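Local coordinates for protein 2-keto-3-deoxygluconate kinase (Thermotoga maritima, PDB 2AFB) that probably phosphorylates 2-keto-3-deoxygluconate, as a sugar kinase of the pfkB family within the ribokinase clan, at residues Asp286-Gly291 / Pro326-Val331. Numbering follows the deposited sequence.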
loop_
_atom_site.group_PDB
_atom_site.type_symbol
_atom_site.label_atom_id
_atom_site.label_comp_id
_atom_site.label_asym_id
_atom_site.label_seq_id
_atom_site.Cartn_x
_atom_site.Cartn_y
_atom_site.Cartn_z
ATOM N N ASP A 286 -0.861 -16.144 -10.710
ATOM C CA ASP A 286 -0.785 -16.996 -9.514
ATOM C C ASP A 286 -1.238 -18.401 -9.870
ATOM O O ASP A 286 -2.433 -18.652 -9.929
ATOM C CB ASP A 286 -1.670 -16.432 -8.393
ATOM C CG ASP A 286 -1.311 -16.986 -6.978
ATOM O OD1 ASP A 286 -0.736 -18.135 -6.849
ATOM O OD2 ASP A 286 -1.619 -16.235 -5.998
ATOM N N ARG A 287 -0.288 -19.319 -10.047
ATOM C CA ARG A 287 -0.639 -20.706 -10.409
ATOM C C ARG A 287 -1.205 -21.534 -9.256
ATOM O O ARG A 287 -1.758 -22.622 -9.479
ATOM C CB ARG A 287 0.555 -21.445 -11.002
ATOM C CG ARG A 287 1.356 -22.261 -10.003
ATOM C CD ARG A 287 2.571 -22.928 -10.664
ATOM N NE ARG A 287 2.513 -24.394 -10.814
ATOM C CZ ARG A 287 3.605 -25.177 -10.965
ATOM N NH1 ARG A 287 4.823 -24.645 -10.969
ATOM N NH2 ARG A 287 3.503 -26.501 -11.108
ATOM N N VAL A 288 -1.044 -21.059 -8.029
ATOM C CA VAL A 288 -1.590 -21.782 -6.875
ATOM C C VAL A 288 -3.108 -22.008 -7.062
ATOM O O VAL A 288 -3.843 -21.091 -7.435
ATOM C CB VAL A 288 -1.301 -21.087 -5.510
ATOM C CG1 VAL A 288 -1.918 -21.894 -4.352
ATOM C CG2 VAL A 288 0.215 -20.983 -5.311
ATOM N N GLY A 289 -3.552 -23.234 -6.803
ATOM C CA GLY A 289 -4.996 -23.584 -6.937
ATOM C C GLY A 289 -5.421 -24.073 -8.316
ATOM O O GLY A 289 -6.575 -24.481 -8.506
ATOM N N ALA A 290 -4.511 -24.065 -9.286
ATOM C CA ALA A 290 -4.927 -24.335 -10.680
ATOM C C ALA A 290 -5.393 -25.792 -10.843
ATOM O O ALA A 290 -6.476 -26.084 -11.387
ATOM C CB ALA A 290 -3.787 -24.013 -11.634
ATOM N N GLY A 291 -4.598 -26.702 -10.299
ATOM C CA GLY A 291 -5.000 -28.113 -10.203
ATOM C C GLY A 291 -6.293 -28.309 -9.456
ATOM O O GLY A 291 -7.083 -29.203 -9.793
ATOM N N PRO A 326 -5.130 -13.856 -8.532
ATOM C CA PRO A 326 -4.397 -13.840 -7.268
ATOM C C PRO A 326 -5.133 -14.619 -6.179
ATOM O O PRO A 326 -6.352 -14.591 -6.122
ATOM C CB PRO A 326 -4.327 -12.349 -6.901
ATOM C CG PRO A 326 -4.464 -11.612 -8.212
ATOM C CD PRO A 326 -5.390 -12.476 -9.025
ATOM N N GLY A 327 -4.381 -15.408 -5.412
ATOM C CA GLY A 327 -4.937 -16.228 -4.350
ATOM C C GLY A 327 -5.101 -17.675 -4.729
ATOM O O GLY A 327 -4.582 -18.122 -5.755
ATOM N N ASP A 328 -5.799 -18.418 -3.865
ATOM C CA ASP A 328 -5.921 -19.867 -4.003
ATOM C C ASP A 328 -7.290 -20.256 -4.626
ATOM O O ASP A 328 -7.442 -21.329 -5.209
ATOM C CB ASP A 328 -5.766 -20.572 -2.621
ATOM C CG ASP A 328 -4.357 -20.503 -2.030
ATOM O OD1 ASP A 328 -3.560 -19.675 -2.450
ATOM O OD2 ASP A 328 -4.037 -21.289 -1.098
ATOM N N PHE A 329 -8.288 -19.399 -4.467
ATOM C CA PHE A 329 -9.644 -19.705 -4.893
ATOM C C PHE A 329 -9.890 -19.035 -6.259
ATOM O O PHE A 329 -9.385 -17.949 -6.524
ATOM C CB PHE A 329 -10.617 -19.079 -3.873
ATOM C CG PHE A 329 -10.711 -19.771 -2.530
ATOM C CD1 PHE A 329 -9.901 -20.854 -2.159
ATOM C CD2 PHE A 329 -11.607 -19.278 -1.578
ATOM C CE1 PHE A 329 -10.022 -21.443 -0.909
ATOM C CE2 PHE A 329 -11.733 -19.894 -0.327
ATOM C CZ PHE A 329 -10.961 -20.987 -0.010
ATOM N N VAL A 330 -10.692 -19.652 -7.115
ATOM C CA VAL A 330 -11.166 -18.990 -8.322
ATOM C C VAL A 330 -12.199 -17.928 -7.944
ATOM O O VAL A 330 -12.920 -18.048 -6.937
ATOM C CB VAL A 330 -11.861 -19.952 -9.343
ATOM C CG1 VAL A 330 -10.922 -21.037 -9.802
ATOM C CG2 VAL A 330 -13.178 -20.556 -8.783
ATOM N N VAL A 331 -12.234 -16.874 -8.742
ATOM C CA VAL A 331 -13.359 -15.950 -8.808
ATOM C C VAL A 331 -13.770 -16.054 -10.267
ATOM O O VAL A 331 -13.100 -15.484 -11.125
ATOM C CB VAL A 331 -12.913 -14.487 -8.477
ATOM C CG1 VAL A 331 -14.008 -13.506 -8.657
ATOM C CG2 VAL A 331 -12.335 -14.407 -7.078
HETATM O O HOH W 1 -8.475 -22.902 -7.055
#
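Asp286 and Val288 meet Gly327 and Asp328 in a polar loop-to-loop contact, partly buried, which joins the turn leading into helix 290-304 to the loop between helices 308-322 and 334-341. One direct hydrogen bond crosses it: Gly327 N donates to Asp286 OD2 at 2.9 Å, arriving from above the carboxylate plane, 47° out of it. The other oxygen turns back on its own loop, Asp286 OD1 taking Val288 N at 3.2 Å to close an Asx turn. With CG anti to the backbone N (chi1 -162°), the carboxylate reaches between the two loops. Arg24 bridges Asp286 OD2 and Asp328 OD1, tying together two like charges. An alanine in place of Asp286 would probably leave Gly327 N without its acceptor, Arg24 short of one anionic mate and the Asx turn undone. Farther along, the methyl Val288 CG1 lies against the carboxylate of Asp328, 3.4 Å from Asp328 OD1, while Asp328 OD2 is held by Tyr100. The carbonyls Val288 O and Gly327 O lie 3.5 Å apart, and both accept from Lys322 NZ. Gly289, the N-cap residue, passes close to Asp328 O, where a side chain would collide. A water donates to both Gly289 O and Asp328 O, spanning the loops at 2.6 Å from Asp328 O. Asp286 to Gly291 fits the pfkB signature at its aspartate and its Gly289-Ala290-Gly291 run, with Arg287 in the place usually taken by threonine; in relatives this Gly-Ala-Gly at the helix start forms the anion hole, and Lys322 probably stands near where ribokinase holds its monovalent cation between the corresponding loops.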